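Local coordinates for protein endo-1,4-beta-xylanase (Uncultured bacterium, PDB 7AX7) that removes acetyl groups from acetylated xylan through its cobalt-dependent CE4 esterase domain, one part of a multidomain xylanase, at residues L141-H153 / K189-A203. Sequence-based numbering, arbitrary orientation.
Sequences LGAAKDGQIILLH and KGVNPNVEYKIWSNA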
loop_
_atom_site.group_PDB
_atom_site.type_symbol
_atom_site.label_atom_id
_atom_site.label_comp_id
_atom_site.label_asym_id
_atom_site.label_seq_id
_atom_site.Cartn_x
_atom_site.Cartn_y
_atom_site.Cartn_z
ATOM N N LEU A 141 10.773 -0.257 -12.022
ATOM C CA LEU A 141 10.859 -1.147 -13.174
ATOM C C LEU A 141 11.774 -2.335 -12.901
ATOM O O LEU A 141 11.511 -3.445 -13.381
ATOM C CB LEU A 141 11.343 -0.376 -14.404
ATOM C CG LEU A 141 10.366 0.681 -14.927
ATOM C CD1 LEU A 141 10.957 1.455 -16.099
ATOM C CD2 LEU A 141 9.064 0.037 -15.329
ATOM N N GLY A 142 12.848 -2.122 -12.136
ATOM C CA GLY A 142 13.754 -3.205 -11.818
ATOM C C GLY A 142 13.238 -4.149 -10.755
ATOM O O GLY A 142 13.739 -5.268 -10.643
ATOM N N ALA A 143 12.257 -3.719 -9.962
ATOM C CA ALA A 143 11.691 -4.575 -8.930
ATOM C C ALA A 143 10.575 -5.466 -9.457
ATOM O O ALA A 143 10.205 -6.443 -8.799
ATOM C CB ALA A 143 11.166 -3.720 -7.777
ATOM N N ALA A 144 10.048 -5.158 -10.633
ATOM C CA ALA A 144 8.886 -5.861 -11.143
ATOM C C ALA A 144 9.235 -7.299 -11.461
ATOM O O ALA A 144 10.243 -7.580 -12.111
ATOM C CB ALA A 144 8.348 -5.170 -12.397
ATOM N N LYS A 145 8.395 -8.207 -10.990
ATOM C CA LYS A 145 8.314 -9.550 -11.531
ATOM C C LYS A 145 6.917 -10.050 -11.221
ATOM O O LYS A 145 6.197 -9.461 -10.404
ATOM C CB LYS A 145 9.402 -10.478 -10.971
ATOM C CG LYS A 145 9.384 -10.686 -9.480
ATOM C CD LYS A 145 10.573 -11.536 -9.047
ATOM C CE LYS A 145 10.975 -11.278 -7.593
ATOM N NZ LYS A 145 9.999 -11.821 -6.593
ATOM N N ASP A 146 6.523 -11.108 -11.922
ATOM C CA ASP A 146 5.195 -11.690 -11.751
ATOM C C ASP A 146 4.891 -11.927 -10.276
ATOM O O ASP A 146 5.656 -12.593 -9.578
ATOM C CB ASP A 146 5.123 -13.004 -12.526
ATOM C CG ASP A 146 3.727 -13.575 -12.574
ATOM O OD1 ASP A 146 2.764 -12.849 -12.243
ATOM O OD2 ASP A 146 3.597 -14.754 -12.952
ATOM N N GLY A 147 3.778 -11.365 -9.799
ATOM C CA GLY A 147 3.336 -11.556 -8.431
ATOM C C GLY A 147 3.900 -10.594 -7.407
ATOM O O GLY A 147 3.566 -10.715 -6.222
ATOM N N GLN A 148 4.716 -9.623 -7.824
ATOM C CA GLN A 148 5.450 -8.775 -6.888
ATOM C C GLN A 148 4.614 -7.598 -6.398
ATOM O O GLN A 148 3.842 -6.995 -7.154
ATOM C CB GLN A 148 6.729 -8.242 -7.540
ATOM C CG GLN A 148 7.741 -7.655 -6.559
ATOM C CD GLN A 148 8.357 -8.717 -5.645
ATOM O OE1 GLN A 148 8.373 -9.906 -5.975
ATOM N NE2 GLN A 148 8.865 -8.288 -4.496
ATOM N N ILE A 149 4.795 -7.263 -5.131
ATOM C CA ILE A 149 4.214 -6.076 -4.519
ATOM C C ILE A 149 5.298 -5.011 -4.479
ATOM O O ILE A 149 6.432 -5.293 -4.080
ATOM C CB ILE A 149 3.689 -6.383 -3.103
ATOM C CG1 ILE A 149 2.585 -7.449 -3.153
ATOM C CG2 ILE A 149 3.211 -5.108 -2.396
ATOM C CD1 ILE A 149 2.317 -8.138 -1.799
ATOM N N ILE A 150 4.958 -3.792 -4.889
ATOM C CA ILE A 150 5.910 -2.688 -4.947
ATOM C C ILE A 150 5.433 -1.580 -4.012
ATOM O O ILE A 150 4.260 -1.186 -4.048
ATOM C CB ILE A 150 6.099 -2.178 -6.387
ATOM C CG1 ILE A 150 6.715 -3.288 -7.253
ATOM C CG2 ILE A 150 6.999 -0.934 -6.416
ATOM C CD1 ILE A 150 6.769 -2.955 -8.735
ATOM N N LEU A 151 6.341 -1.099 -3.167
ATOM C CA LEU A 151 6.023 -0.150 -2.107
ATOM C C LEU A 151 6.456 1.250 -2.529
ATOM O O LEU A 151 7.649 1.495 -2.754
ATOM C CB LEU A 151 6.705 -0.563 -0.801
ATOM C CG LEU A 151 6.335 0.179 0.488
ATOM C CD1 LEU A 151 6.678 -0.668 1.702
ATOM C CD2 LEU A 151 7.016 1.543 0.572
ATOM N N LEU A 152 5.483 2.157 -2.642
ATOM C CA LEU A 152 5.697 3.583 -2.869
ATOM C C LEU A 152 5.057 4.359 -1.712
ATOM O O LEU A 152 4.417 3.772 -0.840
ATOM C CB LEU A 152 5.122 4.000 -4.227
ATOM C CG LEU A 152 5.624 3.242 -5.472
ATOM C CD1 LEU A 152 4.826 1.961 -5.701
ATOM C CD2 LEU A 152 5.553 4.111 -6.711
ATOM N N HIS A 153 5.244 5.687 -1.688
ATOM C CA HIS A 153 4.674 6.537 -0.644
ATOM C C HIS A 153 3.856 7.670 -1.245
ATOM O O HIS A 153 4.284 8.306 -2.216
ATOM C CB HIS A 153 5.750 7.172 0.256
ATOM C CG HIS A 153 6.604 6.182 0.980
ATOM N ND1 HIS A 153 7.555 5.412 0.346
ATOM C CD2 HIS A 153 6.654 5.842 2.292
ATOM C CE1 HIS A 153 8.161 4.646 1.238
ATOM N NE2 HIS A 153 7.630 4.885 2.424
ATOM N N LYS A 189 -3.971 -15.413 -7.998
ATOM C CA LYS A 189 -2.974 -16.473 -7.914
ATOM C C LYS A 189 -3.475 -17.691 -7.147
ATOM O O LYS A 189 -2.755 -18.696 -7.077
ATOM C CB LYS A 189 -1.683 -15.956 -7.261
ATOM C CG LYS A 189 -0.907 -14.893 -8.070
ATOM C CD LYS A 189 -0.442 -15.457 -9.407
ATOM C CE LYS A 189 0.483 -14.499 -10.133
ATOM N NZ LYS A 189 0.813 -14.984 -11.507
ATOM N N GLY A 190 -4.677 -17.631 -6.574
ATOM C CA GLY A 190 -5.172 -18.751 -5.787
ATOM C C GLY A 190 -4.346 -19.029 -4.548
ATOM O O GLY A 190 -4.130 -20.194 -4.193
ATOM N N VAL A 191 -3.870 -17.980 -3.881
ATOM C CA VAL A 191 -3.016 -18.105 -2.704
ATOM C C VAL A 191 -3.755 -17.525 -1.504
ATOM O O VAL A 191 -4.341 -16.442 -1.599
ATOM C CB VAL A 191 -1.665 -17.396 -2.911
ATOM C CG1 VAL A 191 -0.889 -17.315 -1.586
ATOM C CG2 VAL A 191 -0.849 -18.107 -3.994
ATOM N N ASN A 192 -3.732 -18.251 -0.385
ATOM C CA ASN A 192 -4.287 -17.808 0.892
ATOM C C ASN A 192 -3.296 -16.876 1.577
ATOM O O ASN A 192 -2.234 -17.326 2.024
ATOM C CB ASN A 192 -4.599 -19.004 1.799
ATOM C CG ASN A 192 -4.994 -18.582 3.217
ATOM O OD1 ASN A 192 -5.528 -17.492 3.428
ATOM N ND2 ASN A 192 -4.728 -19.451 4.194
ATOM N N PRO A 193 -3.588 -15.572 1.653
ATOM C CA PRO A 193 -2.662 -14.655 2.337
ATOM C C PRO A 193 -2.711 -14.781 3.835
ATOM O O PRO A 193 -1.785 -14.317 4.512
ATOM C CB PRO A 193 -3.146 -13.267 1.895
ATOM C CG PRO A 193 -4.628 -13.465 1.704
ATOM C CD PRO A 193 -4.750 -14.860 1.089
ATOM N N ASN A 194 -3.759 -15.400 4.378
ATOM C CA ASN A 194 -4.013 -15.344 5.814
ATOM C C ASN A 194 -3.200 -16.438 6.500
ATOM O O ASN A 194 -3.714 -17.442 6.997
ATOM C CB ASN A 194 -5.503 -15.459 6.089
ATOM C CG ASN A 194 -6.298 -14.385 5.372
ATOM O OD1 ASN A 194 -6.655 -14.530 4.193
ATOM N ND2 ASN A 194 -6.567 -13.299 6.067
ATOM N N VAL A 195 -1.890 -16.224 6.488
ATOM C CA VAL A 195 -0.921 -17.072 7.166
ATOM C C VAL A 195 -0.326 -16.234 8.287
ATOM O O VAL A 195 0.215 -15.148 8.036
ATOM C CB VAL A 195 0.170 -17.567 6.204
ATOM C CG1 VAL A 195 1.221 -18.405 6.951
ATOM C CG2 VAL A 195 -0.445 -18.351 5.049
ATOM N N GLU A 196 -0.452 -16.712 9.521
ATOM C CA GLU A 196 0.101 -15.978 10.644
ATOM C C GLU A 196 1.624 -16.039 10.630
ATOM O O GLU A 196 2.230 -16.968 10.092
ATOM C CB GLU A 196 -0.415 -16.542 11.967
ATOM C CG GLU A 196 -1.816 -16.122 12.325
ATOM C CD GLU A 196 -2.276 -16.752 13.625
ATOM O OE1 GLU A 196 -2.666 -17.943 13.607
ATOM O OE2 GLU A 196 -2.223 -16.059 14.669
ATOM N N TYR A 197 2.243 -15.041 11.255
ATOM C CA TYR A 197 3.693 -15.037 11.460
ATOM C C TYR A 197 4.449 -14.999 10.131
ATOM O O TYR A 197 5.576 -15.490 10.030
ATOM C CB TYR A 197 4.131 -16.245 12.293
ATOM C CG TYR A 197 3.270 -16.514 13.511
ATOM C CD1 TYR A 197 3.016 -15.517 14.444
ATOM C CD2 TYR A 197 2.694 -17.767 13.718
ATOM C CE1 TYR A 197 2.221 -15.763 15.565
ATOM C CE2 TYR A 197 1.913 -18.021 14.822
ATOM C CZ TYR A 197 1.676 -17.016 15.742
ATOM O OH TYR A 197 0.887 -17.269 16.839
ATOM N N LYS A 198 3.834 -14.404 9.107
ATOM C CA LYS A 198 4.423 -14.287 7.781
ATOM C C LYS A 198 4.286 -12.856 7.288
ATOM O O LYS A 198 3.303 -12.174 7.587
ATOM C CB LYS A 198 3.740 -15.235 6.798
ATOM C CG LYS A 198 4.360 -15.282 5.414
ATOM C CD LYS A 198 3.746 -16.413 4.607
ATOM C CE LYS A 198 4.374 -16.514 3.215
ATOM N NZ LYS A 198 5.778 -17.018 3.266
ATOM N N ILE A 199 5.273 -12.397 6.526
ATOM C CA ILE A 199 5.174 -11.106 5.855
ATOM C C ILE A 199 5.461 -11.310 4.371
ATOM O O ILE A 199 6.492 -11.884 4.004
ATOM C CB ILE A 199 6.113 -10.052 6.482
ATOM C CG1 ILE A 199 5.876 -8.674 5.844
ATOM C CG2 ILE A 199 7.555 -10.449 6.344
ATOM C CD1 ILE A 199 6.275 -7.502 6.763
ATOM N N TRP A 200 4.548 -10.832 3.523
ATOM C CA TRP A 200 4.524 -11.135 2.096
ATOM C C TRP A 200 5.116 -9.995 1.277
ATOM O O TRP A 200 4.805 -8.825 1.512
ATOM C CB TRP A 200 3.091 -11.352 1.606
ATOM C CG TRP A 200 2.295 -12.461 2.211
ATOM C CD1 TRP A 200 1.515 -12.400 3.334
ATOM C CD2 TRP A 200 2.138 -13.780 1.683
ATOM N NE1 TRP A 200 0.897 -13.616 3.550
ATOM C CE2 TRP A 200 1.265 -14.482 2.550
ATOM C CE3 TRP A 200 2.663 -14.447 0.567
ATOM C CZ2 TRP A 200 0.908 -15.820 2.336
ATOM C CZ3 TRP A 200 2.297 -15.779 0.354
ATOM C CH2 TRP A 200 1.432 -16.446 1.233
ATOM N N SER A 201 5.942 -10.344 0.291
ATOM C CA SER A 201 6.337 -9.419 -0.764
ATOM C C SER A 201 5.923 -9.882 -2.152
ATOM O O SER A 201 5.956 -9.079 -3.092
ATOM C CB SER A 201 7.858 -9.193 -0.745
ATOM O OG SER A 201 8.244 -8.594 0.477
ATOM N N ASN A 202 5.540 -11.146 -2.304
ATOM C CA ASN A 202 5.139 -11.725 -3.576
ATOM C C ASN A 202 4.115 -12.803 -3.266
ATOM O O ASN A 202 4.255 -13.527 -2.277
ATOM C CB ASN A 202 6.343 -12.309 -4.335
ATOM C CG ASN A 202 6.006 -12.712 -5.764
ATOM O OD1 ASN A 202 5.246 -13.655 -5.991
ATOM N ND2 ASN A 202 6.592 -12.012 -6.735
ATOM N N ALA A 203 3.077 -12.898 -4.095
ATOM C CA ALA A 203 2.071 -13.924 -3.855
ATOM C C ALA A 203 2.668 -15.328 -3.720
ATOM O O ALA A 203 2.009 -16.214 -3.165
ATOM C CB ALA A 203 1.027 -13.891 -4.967
#
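Asn202 pushes its side-chain amide into the turn that leads into strand 148-153, and both hydrogens of ND2 are spent there. One goes to Asp146 O, the other to Gln148 OE1 at 2.9 Å from Asn202 ND2, nearly straight at 176°. Both acceptors lie close to the Asn202 amide plane; with CG anti to the backbone N (chi1 -170°), that flat group is carried over the peptide of Gly147. The two amides are turned 53° apart, and Gln148 OE1 takes a second bond, 2.6 Å from Lys145 NZ, which arrives from the opposite face of the glutamine plane to ND2. The bend at chi2 of Gln148 folds its amide back toward Asn202, and NE2 keeps a weak bond to Thr122. A leucine in place of Gln148 would probably strand one N-H of the buried Asn202 amide and rob the Lys145 ammonium of this acceptor. The turn itself is type II, Lys145 to Gln148, with Gly147 at positive phi close beside the Asn202 amide. It feeds a parallel strand of the NodB-type deacetylase fold, whose cobalt lies about 13 Å from the Ile149 side chain. Residues 201-203 meet the first residues of this strand at a single bridge, Gln148 with Asn202, the backbones antiparallel there: Ala203 N donates to Gly147 O at 3.1 Å, and Ile149 N to Ser201 O at 3.0 Å. Ile149 lays CB, CG1 and CD1 against that Ser201 carbonyl, while Ser201 OG turns to Gly121 N on strand 118-123. Farther out, Lys189 reaches from the end of helix 182-189 across to Asp146: NZ sits 3.0 Å from OD1 on its syn side, in a salt bridge, and Leu5 N also binds OD1.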